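Local coordinates for protein succinate dehydrogenase subunit A (Mycolicibacterium smegmatis, PDB 7D6V) that probably oxidises succinate to fumarate on its bound FAD, as the flavoprotein subunit of a respiratory complex that passes the electrons on to quinone, at residues T226-R235 with D539-C549; T47-A55 with G425-L433. All coordinates share one frame; numbering follows the deposited sequence.

Overall arrangement
From the N terminus the chain first supplies 47-55, which runs into strand 54-55, then 226-235, leading into helix 230-236. Next comes 425-433, the start of helix 427-448, which returns to 47-55 and closes a loop of 369 residues as contact 2. Last, 539-549 of helix 532-556 packs on 226-235, so contact 1 closes a loop of 303 residues. The two loops cross rather than nest. Both contacts touch FAD, contact 1 through Asp228. Contact 1 joins the FAD-binding region to the C-terminal family region beside the adenine; contact 2 serves the flavin and pyrophosphate. Their centres lie 24 Å apart.

Contact 1: T226-R235 with D539-C549; sequences TGDGHALALR and DMRNMLLVSEC. With FAD (flavin-adenine dinucleotide), chain D.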
loop_
_atom_site.group_PDB
_atom_site.type_symbol
_atom_site.label_atom_id
_atom_site.label_comp_id
_atom_site.label_asym_id
_atom_site.label_seq_id
_atom_site.Cartn_x
_atom_site.Cartn_y
_atom_site.Cartn_z
ATOM N N THR A 226 -8.689 2.791 -18.441
ATOM C CA THR A 226 -9.666 3.302 -19.392
ATOM C C THR A 226 -9.419 2.816 -20.812
ATOM O O THR A 226 -9.964 3.393 -21.757
ATOM C CB THR A 226 -9.687 4.831 -19.366
ATOM O OG1 THR A 226 -8.416 5.336 -19.790
ATOM C CG2 THR A 226 -9.992 5.339 -17.970
ATOM N N GLY A 227 -8.617 1.773 -20.988
ATOM C CA GLY A 227 -8.339 1.267 -22.312
ATOM C C GLY A 227 -7.336 2.067 -23.105
ATOM O O GLY A 227 -7.202 1.838 -24.312
ATOM N N ASP A 228 -6.640 3.006 -22.474
ATOM C CA ASP A 228 -5.564 3.714 -23.148
ATOM C C ASP A 228 -4.451 2.735 -23.494
ATOM O O ASP A 228 -4.266 1.709 -22.835
ATOM C CB ASP A 228 -5.023 4.832 -22.262
ATOM C CG ASP A 228 -6.054 5.899 -21.978
ATOM O OD1 ASP A 228 -6.949 6.103 -22.821
ATOM O OD2 ASP A 228 -5.972 6.535 -20.909
ATOM N N GLY A 229 -3.705 3.054 -24.540
ATOM C CA GLY A 229 -2.706 2.123 -25.013
ATOM C C GLY A 229 -3.274 1.231 -26.091
ATOM O O GLY A 229 -2.765 1.222 -27.212
ATOM N N HIS A 230 -4.339 0.493 -25.773
ATOM C CA HIS A 230 -5.064 -0.233 -26.809
ATOM C C HIS A 230 -5.527 0.718 -27.903
ATOM O O HIS A 230 -5.225 0.523 -29.085
ATOM C CB HIS A 230 -6.262 -0.965 -26.202
ATOM C CG HIS A 230 -5.902 -1.958 -25.142
ATOM N ND1 HIS A 230 -5.872 -3.314 -25.374
ATOM C CD2 HIS A 230 -5.571 -1.792 -23.839
ATOM C CE1 HIS A 230 -5.532 -3.942 -24.263
ATOM N NE2 HIS A 230 -5.343 -3.041 -23.317
ATOM N N ALA A 231 -6.220 1.790 -27.512
ATOM C CA ALA A 231 -6.693 2.771 -28.481
ATOM C C ALA A 231 -5.546 3.556 -29.099
ATOM O O ALA A 231 -5.611 3.909 -30.278
ATOM C CB ALA A 231 -7.688 3.721 -27.822
ATOM N N LEU A 232 -4.491 3.831 -28.329
ATOM C CA LEU A 232 -3.348 4.561 -28.867
ATOM C C LEU A 232 -2.677 3.783 -29.991
ATOM O O LEU A 232 -2.443 4.319 -31.078
ATOM C CB LEU A 232 -2.349 4.864 -27.751
ATOM C CG LEU A 232 -2.608 6.117 -26.917
ATOM C CD1 LEU A 232 -1.646 6.191 -25.747
ATOM C CD2 LEU A 232 -2.496 7.354 -27.778
ATOM N N ALA A 233 -2.370 2.506 -29.750
ATOM C CA ALA A 233 -1.767 1.676 -30.785
ATOM C C ALA A 233 -2.727 1.460 -31.943
ATOM O O ALA A 233 -2.313 1.436 -33.110
ATOM C CB ALA A 233 -1.334 0.336 -30.195
ATOM N N LEU A 234 -4.016 1.318 -31.642
ATOM C CA LEU A 234 -4.990 1.053 -32.688
ATOM C C LEU A 234 -5.136 2.253 -33.618
ATOM O O LEU A 234 -5.278 2.091 -34.835
ATOM C CB LEU A 234 -6.313 0.670 -32.030
ATOM C CG LEU A 234 -7.469 0.105 -32.837
ATOM C CD1 LEU A 234 -7.056 -1.206 -33.469
ATOM C CD2 LEU A 234 -8.641 -0.103 -31.915
ATOM N N ARG A 235 -5.082 3.470 -33.068
ATOM C CA ARG A 235 -5.126 4.673 -33.892
ATOM C C ARG A 235 -3.782 4.983 -34.541
ATOM O O ARG A 235 -3.746 5.643 -35.584
ATOM C CB ARG A 235 -5.593 5.870 -33.062
ATOM C CG ARG A 235 -7.058 5.818 -32.663
ATOM C CD ARG A 235 -7.544 7.150 -32.109
ATOM N NE ARG A 235 -6.812 7.558 -30.915
ATOM C CZ ARG A 235 -7.250 7.383 -29.675
ATOM N NH1 ARG A 235 -6.517 7.784 -28.648
ATOM N NH2 ARG A 235 -8.421 6.805 -29.460
ATOM N N ASP A 539 -10.876 10.386 -21.965
ATOM C CA ASP A 539 -10.799 8.928 -21.862
ATOM C C ASP A 539 -11.962 8.221 -22.548
ATOM O O ASP A 539 -11.826 7.049 -22.931
ATOM C CB ASP A 539 -10.757 8.501 -20.394
ATOM C CG ASP A 539 -9.495 8.945 -19.689
ATOM O OD1 ASP A 539 -8.411 8.887 -20.306
ATOM O OD2 ASP A 539 -9.585 9.336 -18.507
ATOM N N MET A 540 -13.106 8.896 -22.684
ATOM C CA MET A 540 -14.293 8.237 -23.211
ATOM C C MET A 540 -14.107 7.778 -24.651
ATOM O O MET A 540 -14.704 6.778 -25.056
ATOM C CB MET A 540 -15.496 9.170 -23.100
ATOM C CG MET A 540 -16.357 8.933 -21.867
ATOM S SD MET A 540 -16.900 7.226 -21.698
ATOM C CE MET A 540 -18.237 7.190 -22.885
ATOM N N ARG A 541 -13.287 8.477 -25.442
ATOM C CA ARG A 541 -13.099 8.061 -26.830
ATOM C C ARG A 541 -12.322 6.749 -26.916
ATOM O O ARG A 541 -12.676 5.855 -27.700
ATOM C CB ARG A 541 -12.417 9.181 -27.625
ATOM C CG ARG A 541 -10.936 9.380 -27.353
ATOM C CD ARG A 541 -10.397 10.626 -28.033
ATOM N NE ARG A 541 -10.198 10.452 -29.469
ATOM C CZ ARG A 541 -9.022 10.559 -30.080
ATOM N NH1 ARG A 541 -7.932 10.835 -29.381
ATOM N NH2 ARG A 541 -8.936 10.391 -31.390
ATOM N N ASN A 542 -11.284 6.599 -26.088
ATOM C CA ASN A 542 -10.573 5.331 -26.010
ATOM C C ASN A 542 -11.488 4.226 -25.511
ATOM O O ASN A 542 -11.460 3.101 -26.028
ATOM C CB ASN A 542 -9.358 5.463 -25.095
ATOM C CG ASN A 542 -8.507 6.663 -25.431
ATOM O OD1 ASN A 542 -8.291 6.976 -26.599
ATOM N ND2 ASN A 542 -8.020 7.345 -24.407
ATOM N N MET A 543 -12.307 4.529 -24.501
ATOM C CA MET A 543 -13.218 3.516 -23.980
ATOM C C MET A 543 -14.218 3.070 -25.041
ATOM O O MET A 543 -14.505 1.875 -25.165
ATOM C CB MET A 543 -13.934 4.038 -22.736
ATOM C CG MET A 543 -13.179 3.761 -21.450
ATOM S SD MET A 543 -14.098 4.164 -19.958
ATOM C CE MET A 543 -13.749 5.911 -19.806
ATOM N N LEU A 544 -14.743 4.012 -25.826
ATOM C CA LEU A 544 -15.693 3.661 -26.877
ATOM C C LEU A 544 -15.042 2.804 -27.954
ATOM O O LEU A 544 -15.635 1.818 -28.414
ATOM C CB LEU A 544 -16.289 4.927 -27.490
ATOM C CG LEU A 544 -17.300 5.703 -26.642
ATOM C CD1 LEU A 544 -17.574 7.068 -27.249
ATOM C CD2 LEU A 544 -18.587 4.918 -26.486
ATOM N N LEU A 545 -13.822 3.158 -28.366
ATOM C CA LEU A 545 -13.129 2.366 -29.380
ATOM C C LEU A 545 -12.875 0.942 -28.890
ATOM O O LEU A 545 -13.123 -0.037 -29.610
ATOM C CB LEU A 545 -11.820 3.056 -29.762
ATOM C CG LEU A 545 -11.086 2.543 -30.998
ATOM C CD1 LEU A 545 -11.968 2.673 -32.210
ATOM C CD2 LEU A 545 -9.789 3.300 -31.198
ATOM N N VAL A 546 -12.399 0.809 -27.650
ATOM C CA VAL A 546 -12.103 -0.515 -27.113
ATOM C C VAL A 546 -13.382 -1.329 -26.951
ATOM O O VAL A 546 -13.396 -2.540 -27.201
ATOM C CB VAL A 546 -11.329 -0.388 -25.789
ATOM C CG1 VAL A 546 -11.267 -1.721 -25.073
ATOM C CG2 VAL A 546 -9.929 0.132 -26.054
ATOM N N SER A 547 -14.476 -0.683 -26.535
ATOM C CA SER A 547 -15.744 -1.391 -26.401
ATOM C C SER A 547 -16.239 -1.902 -27.747
ATOM O O SER A 547 -16.733 -3.032 -27.844
ATOM C CB SER A 547 -16.785 -0.480 -25.757
ATOM O OG SER A 547 -16.299 0.064 -24.546
ATOM N N GLU A 548 -16.119 -1.084 -28.797
ATOM C CA GLU A 548 -16.506 -1.551 -30.125
ATOM C C GLU A 548 -15.675 -2.756 -30.546
ATOM O O GLU A 548 -16.212 -3.735 -31.085
ATOM C CB GLU A 548 -16.364 -0.420 -31.143
ATOM C CG GLU A 548 -17.100 -0.663 -32.450
ATOM C CD GLU A 548 -16.838 0.421 -33.479
ATOM O OE1 GLU A 548 -17.075 0.176 -34.681
ATOM O OE2 GLU A 548 -16.397 1.523 -33.088
ATOM N N CYS A 549 -14.364 -2.709 -30.296
ATOM C CA CYS A 549 -13.506 -3.837 -30.652
ATOM C C CYS A 549 -13.922 -5.104 -29.912
ATOM O O CYS A 549 -14.032 -6.183 -30.510
ATOM C CB CYS A 549 -12.046 -3.498 -30.353
ATOM S SG CYS A 549 -11.211 -2.585 -31.652
HETATM P PA FAD D . -0.189 -1.224 -14.521
HETATM O O1A FAD D . 1.005 -1.191 -13.643
HETATM O O2A FAD D . -1.482 -1.689 -13.972
HETATM O O5B FAD D . -0.431 0.268 -15.036
HETATM C C5B FAD D . -0.033 0.736 -16.311
HETATM C C4B FAD D . 0.552 2.133 -16.188
HETATM O O4B FAD D . 0.292 2.884 -17.369
HETATM C C3B FAD D . -0.024 2.951 -15.057
HETATM O O3B FAD D . 1.061 3.609 -14.422
HETATM C C2B FAD D . -0.875 3.992 -15.736
HETATM O O2B FAD D . -0.952 5.205 -15.000
HETATM C C1B FAD D . -0.136 4.192 -17.026
HETATM N N9A FAD D . -1.019 4.743 -18.066
HETATM C C8A FAD D . -2.153 4.206 -18.513
HETATM N N7A FAD D . -2.700 4.976 -19.471
HETATM C C5A FAD D . -1.903 6.034 -19.642
HETATM C C6A FAD D . -1.885 7.234 -20.492
HETATM N N6A FAD D . -2.859 7.473 -21.383
HETATM N N1A FAD D . -0.864 8.086 -20.349
HETATM C C2A FAD D . 0.125 7.874 -19.477
HETATM N N3A FAD D . 0.171 6.811 -18.677
HETATM C C4A FAD D . -0.794 5.874 -18.714
HETATM N N1 FAD D . -2.028 -10.747 -11.333
HETATM C C2 FAD D . -1.382 -11.766 -10.734
HETATM O O2 FAD D . -0.567 -12.417 -11.395
HETATM N N3 FAD D . -1.578 -12.111 -9.461
HETATM C C4 FAD D . -2.440 -11.466 -8.686
HETATM O O4 FAD D . -2.604 -11.804 -7.507
HETATM C C4X FAD D . -3.196 -10.339 -9.254
HETATM N N5 FAD D . -4.081 -9.643 -8.524
HETATM C C5X FAD D . -4.749 -8.617 -9.073
HETATM C C6 FAD D . -5.658 -7.907 -8.304
HETATM C C7 FAD D . -6.355 -6.852 -8.860
HETATM C C7M FAD D . -7.343 -6.078 -8.040
HETATM C C8 FAD D . -6.128 -6.482 -10.272
HETATM C C8M FAD D . -6.884 -5.336 -10.876
HETATM C C9 FAD D . -5.221 -7.183 -11.044
HETATM C C9A FAD D . -4.527 -8.238 -10.489
HETATM N N10 FAD D . -3.611 -8.951 -11.267
HETATM C C10 FAD D . -2.928 -10.009 -10.664
HETATM C "C1'" FAD D . -3.361 -8.591 -12.658
HETATM C "C2'" FAD D . -2.036 -7.845 -12.757
HETATM O "O2'" FAD D . -1.852 -7.016 -11.613
HETATM C "C3'" FAD D . -1.971 -6.937 -13.972
HETATM O "O3'" FAD D . -2.007 -7.743 -15.142
HETATM C "C4'" FAD D . -0.680 -6.135 -13.973
HETATM O "O4'" FAD D . -0.626 -5.313 -12.816
HETATM C "C5'" FAD D . -0.554 -5.241 -15.191
HETATM O "O5'" FAD D . 0.568 -4.397 -14.983
HETATM P P FAD D . 1.058 -3.326 -16.058
HETATM O O1P FAD D . 2.441 -2.932 -15.681
HETATM O O2P FAD D . 0.816 -3.849 -17.428
HETATM O O3P FAD D . 0.076 -2.068 -15.859
#
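Arg235 meets Asn542 end-on: NH1 and NH2 of Arg235 both donate to OD1 of Asn542, at 2.8 and 2.9 Å. The oxygen lies in the guanidinium plane, and the amide is turned only 28° from it. Arg541 only stacks on one face, the centres of the two guanidiniums 3.7 Å apart, while Ala231 O sits over the opposite face. A bend at chi3 (-61°) helps turn the Arg235 group between these two. Arg235 CG passes Leu545 CD2 at 4.0 Å. Arg541 NH2 bonds weakly to Pro590 O. At the other end Thr226 lies against the start of 539-549, its CG2 4.0 Å from Asp539 CG and its O 3.3 Å from Met543 CG. Beside the adenine, Asp228 OD2 accepts a weak hydrogen bond from FAD N6A (3.3 Å) and forms a salt bridge with Lys39 NZ. Leu234 CD2, 3.6 Å from Cys549 SG, extends the apolar packing of the helical segments 230-235 and 539-549, whose axes cross at 77°. Two pairs of like charges thus come close and are probably eased from outside: Arg235/Arg541 by a long, weak ion pair of Arg235 NE with Glu176, Asp228/Asp539 by Lys39, whose pairing with Asp539 is long and weak.

Contact 2: T47-A55 with G425-L433; sequences TVMAEGGCA and GGNSLSDLL. With FAD (flavin-adenine dinucleotide), chain D.
Ala55 and Gly426 join strand 54-55 to the N terminus of helix 427-448 in the Rossmann-related FAD-binding domain of the succinate dehydrogenase and fumarate reductase flavoproteins. Ala55 N donates to Gly426 O at 3.0 Å, nearly straight (170°) although it approaches from above the carbonyl plane. Gly426 is the N-cap residue; its own N reaches FAD O2 in a weak bond of 3.3 Å, and the helix start would probably stabilise negative charge on that side of a reduced flavin. On the other segment Gly52 N bonds weakly to FAD O4 at 3.1 Å, so both pyrimidine carbonyls of the flavin receive backbone amides. Thr47 OG1 works in two directions, donating to the phosphate oxygen O1A of FAD (2.7 Å) and accepting from the ribityl O4' (3.3 Å). Ser430 OG hydrogen-bonds to His90 NE2, and Ala55 O and Asn427 O are both weakly in range of it. ND2 of Asn427 bonds to Thr74 OG1 and OD1 to His70 NE2; across the contact OD1 also touches Ala55 CB. Leu429 CD2 packs on Ala50 CB at 4.1 Å, and Cys54, with SG anti to its carbonyl carbon (chi1 -72°), brings the sulfur to 3.5 Å from Leu429 CB.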
loop_
_atom_site.group_PDB
_atom_site.type_symbol
_atom_site.label_atom_id
_atom_site.label_comp_id
_atom_site.label_asym_id
_atom_site.label_seq_id
_atom_site.Cartn_x
_atom_site.Cartn_y
_atom_site.Cartn_z
ATOM N N THR A 47 -0.517 -2.236 -10.392
ATOM C CA THR A 47 0.271 -3.372 -9.931
ATOM C C THR A 47 0.268 -3.490 -8.409
ATOM O O THR A 47 0.394 -4.597 -7.876
ATOM C CB THR A 47 1.701 -3.252 -10.467
ATOM O OG1 THR A 47 1.665 -3.171 -11.895
ATOM C CG2 THR A 47 2.547 -4.449 -10.068
ATOM N N VAL A 48 0.100 -2.373 -7.695
ATOM C CA VAL A 48 0.119 -2.398 -6.234
ATOM C C VAL A 48 -0.999 -3.256 -5.663
ATOM O O VAL A 48 -0.902 -3.717 -4.522
ATOM C CB VAL A 48 0.025 -0.969 -5.653
ATOM C CG1 VAL A 48 1.162 -0.110 -6.144
ATOM C CG2 VAL A 48 -1.320 -0.334 -5.966
ATOM N N MET A 49 -2.072 -3.477 -6.426
ATOM C CA MET A 49 -3.245 -4.163 -5.902
ATOM C C MET A 49 -3.111 -5.679 -5.909
ATOM O O MET A 49 -3.905 -6.353 -5.247
ATOM C CB MET A 49 -4.486 -3.753 -6.698
ATOM C CG MET A 49 -4.751 -2.260 -6.694
ATOM S SD MET A 49 -6.265 -1.811 -7.556
ATOM C CE MET A 49 -7.489 -2.337 -6.365
ATOM N N ALA A 50 -2.139 -6.228 -6.631
ATOM C CA ALA A 50 -1.977 -7.675 -6.684
ATOM C C ALA A 50 -1.517 -8.217 -5.336
ATOM O O ALA A 50 -0.648 -7.639 -4.678
ATOM C CB ALA A 50 -0.983 -8.055 -7.777
ATOM N N GLU A 51 -2.108 -9.339 -4.924
ATOM C CA GLU A 51 -1.843 -9.927 -3.616
ATOM C C GLU A 51 -1.373 -11.375 -3.686
ATOM O O GLU A 51 -1.288 -12.033 -2.644
ATOM C CB GLU A 51 -3.088 -9.847 -2.728
ATOM C CG GLU A 51 -3.832 -8.532 -2.783
ATOM C CD GLU A 51 -4.891 -8.426 -1.704
ATOM O OE1 GLU A 51 -6.037 -8.859 -1.945
ATOM O OE2 GLU A 51 -4.574 -7.918 -0.610
ATOM N N GLY A 52 -1.064 -11.891 -4.869
ATOM C CA GLY A 52 -0.683 -13.285 -4.974
ATOM C C GLY A 52 0.812 -13.509 -5.019
ATOM O O GLY A 52 1.498 -13.368 -4.004
ATOM N N GLY A 53 1.332 -13.862 -6.190
ATOM C CA GLY A 53 2.748 -14.138 -6.313
ATOM C C GLY A 53 3.169 -14.146 -7.764
ATOM O O GLY A 53 2.366 -13.918 -8.670
ATOM N N CYS A 54 4.457 -14.398 -7.974
ATOM C CA CYS A 54 5.039 -14.524 -9.303
ATOM C C CYS A 54 5.300 -15.992 -9.584
ATOM O O CYS A 54 6.020 -16.650 -8.828
ATOM C CB CYS A 54 6.341 -13.735 -9.419
ATOM S SG CYS A 54 6.158 -11.965 -9.459
ATOM N N ALA A 55 4.744 -16.496 -10.680
ATOM C CA ALA A 55 4.987 -17.873 -11.087
ATOM C C ALA A 55 6.358 -17.948 -11.747
ATOM O O ALA A 55 6.574 -17.367 -12.813
ATOM C CB ALA A 55 3.887 -18.352 -12.027
ATOM N N GLY A 425 -3.112 -17.735 -12.442
ATOM C CA GLY A 425 -2.750 -16.821 -11.382
ATOM C C GLY A 425 -1.257 -16.840 -11.142
ATOM O O GLY A 425 -0.656 -17.911 -11.038
ATOM N N GLY A 426 -0.646 -15.663 -11.055
ATOM C CA GLY A 426 0.780 -15.534 -10.888
ATOM C C GLY A 426 1.542 -15.316 -12.175
ATOM O O GLY A 426 2.676 -14.824 -12.133
ATOM N N ASN A 427 0.946 -15.659 -13.317
ATOM C CA ASN A 427 1.644 -15.530 -14.590
ATOM C C ASN A 427 1.724 -14.085 -15.051
ATOM O O ASN A 427 2.652 -13.726 -15.781
ATOM C CB ASN A 427 0.957 -16.380 -15.655
ATOM C CG ASN A 427 1.578 -17.749 -15.803
ATOM O OD1 ASN A 427 2.448 -18.136 -15.029
ATOM N ND2 ASN A 427 1.119 -18.498 -16.792
ATOM N N SER A 428 0.770 -13.245 -14.654
ATOM C CA SER A 428 0.793 -11.856 -15.100
ATOM C C SER A 428 1.961 -11.091 -14.496
ATOM O O SER A 428 2.625 -10.315 -15.192
ATOM C CB SER A 428 -0.522 -11.170 -14.754
ATOM O OG SER A 428 -1.610 -11.979 -15.142
ATOM N N LEU A 429 2.223 -11.290 -13.203
ATOM C CA LEU A 429 3.287 -10.543 -12.542
ATOM C C LEU A 429 4.654 -10.874 -13.131
ATOM O O LEU A 429 5.487 -9.981 -13.315
ATOM C CB LEU A 429 3.261 -10.814 -11.039
ATOM C CG LEU A 429 2.070 -10.249 -10.264
ATOM C CD1 LEU A 429 2.217 -10.524 -8.780
ATOM C CD2 LEU A 429 1.933 -8.759 -10.513
ATOM N N SER A 430 4.907 -12.148 -13.428
ATOM C CA SER A 430 6.174 -12.523 -14.047
ATOM C C SER A 430 6.218 -12.158 -15.527
ATOM O O SER A 430 7.297 -11.860 -16.058
ATOM C CB SER A 430 6.427 -14.018 -13.847
ATOM O OG SER A 430 5.376 -14.795 -14.387
ATOM N N ASP A 431 5.066 -12.198 -16.201
ATOM C CA ASP A 431 4.945 -11.672 -17.556
ATOM C C ASP A 431 5.431 -10.230 -17.598
ATOM O O ASP A 431 6.165 -9.831 -18.510
ATOM C CB ASP A 431 3.478 -11.807 -18.002
ATOM C CG ASP A 431 3.127 -11.041 -19.292
ATOM O OD1 ASP A 431 2.072 -11.369 -19.873
ATOM O OD2 ASP A 431 3.846 -10.133 -19.747
ATOM N N LEU A 432 5.030 -9.436 -16.603
ATOM C CA LEU A 432 5.443 -8.040 -16.548
ATOM C C LEU A 432 6.955 -7.913 -16.652
ATOM O O LEU A 432 7.467 -7.205 -17.522
ATOM C CB LEU A 432 4.948 -7.388 -15.259
ATOM C CG LEU A 432 3.440 -7.338 -15.037
ATOM C CD1 LEU A 432 3.103 -6.407 -13.889
ATOM C CD2 LEU A 432 2.721 -6.936 -16.311
ATOM N N LEU A 433 7.687 -8.640 -15.810
ATOM C CA LEU A 433 9.140 -8.524 -15.807
ATOM C C LEU A 433 9.741 -9.051 -17.104
ATOM O O LEU A 433 10.539 -8.363 -17.756
ATOM C CB LEU A 433 9.717 -9.270 -14.607
ATOM C CG LEU A 433 9.089 -8.967 -13.251
ATOM C CD1 LEU A 433 9.544 -9.985 -12.228
ATOM C CD2 LEU A 433 9.442 -7.564 -12.807
HETATM P PA FAD D . -0.189 -1.224 -14.521
HETATM O O1A FAD D . 1.005 -1.191 -13.643
HETATM O O2A FAD D . -1.482 -1.689 -13.972
HETATM O O5B FAD D . -0.431 0.268 -15.036
HETATM C C5B FAD D . -0.033 0.736 -16.311
HETATM C C4B FAD D . 0.552 2.133 -16.188
HETATM O O4B FAD D . 0.292 2.884 -17.369
HETATM C C3B FAD D . -0.024 2.951 -15.057
HETATM O O3B FAD D . 1.061 3.609 -14.422
HETATM C C2B FAD D . -0.875 3.992 -15.736
HETATM O O2B FAD D . -0.952 5.205 -15.000
HETATM C C1B FAD D . -0.136 4.192 -17.026
HETATM N N9A FAD D . -1.019 4.743 -18.066
HETATM C C8A FAD D . -2.153 4.206 -18.513
HETATM N N7A FAD D . -2.700 4.976 -19.471
HETATM C C5A FAD D . -1.903 6.034 -19.642
HETATM C C6A FAD D . -1.885 7.234 -20.492
HETATM N N6A FAD D . -2.859 7.473 -21.383
HETATM N N1A FAD D . -0.864 8.086 -20.349
HETATM C C2A FAD D . 0.125 7.874 -19.477
HETATM N N3A FAD D . 0.171 6.811 -18.677
HETATM C C4A FAD D . -0.794 5.874 -18.714
HETATM N N1 FAD D . -2.028 -10.747 -11.333
HETATM C C2 FAD D . -1.382 -11.766 -10.734
HETATM O O2 FAD D . -0.567 -12.417 -11.395
HETATM N N3 FAD D . -1.578 -12.111 -9.461
HETATM C C4 FAD D . -2.440 -11.466 -8.686
HETATM O O4 FAD D . -2.604 -11.804 -7.507
HETATM C C4X FAD D . -3.196 -10.339 -9.254
HETATM N N5 FAD D . -4.081 -9.643 -8.524
HETATM C C5X FAD D . -4.749 -8.617 -9.073
HETATM C C6 FAD D . -5.658 -7.907 -8.304
HETATM C C7 FAD D . -6.355 -6.852 -8.860
HETATM C C7M FAD D . -7.343 -6.078 -8.040
HETATM C C8 FAD D . -6.128 -6.482 -10.272
HETATM C C8M FAD D . -6.884 -5.336 -10.876
HETATM C C9 FAD D . -5.221 -7.183 -11.044
HETATM C C9A FAD D . -4.527 -8.238 -10.489
HETATM N N10 FAD D . -3.611 -8.951 -11.267
HETATM C C10 FAD D . -2.928 -10.009 -10.664
HETATM C "C1'" FAD D . -3.361 -8.591 -12.658
HETATM C "C2'" FAD D . -2.036 -7.845 -12.757
HETATM O "O2'" FAD D . -1.852 -7.016 -11.613
HETATM C "C3'" FAD D . -1.971 -6.937 -13.972
HETATM O "O3'" FAD D . -2.007 -7.743 -15.142
HETATM C "C4'" FAD D . -0.680 -6.135 -13.973
HETATM O "O4'" FAD D . -0.626 -5.313 -12.816
HETATM C "C5'" FAD D . -0.554 -5.241 -15.191
HETATM O "O5'" FAD D . 0.568 -4.397 -14.983
HETATM P P FAD D . 1.058 -3.326 -16.058
HETATM O O1P FAD D . 2.441 -2.932 -15.681
HETATM O O2P FAD D . 0.816 -3.849 -17.428
HETATM O O3P FAD D . 0.076 -2.068 -15.859
#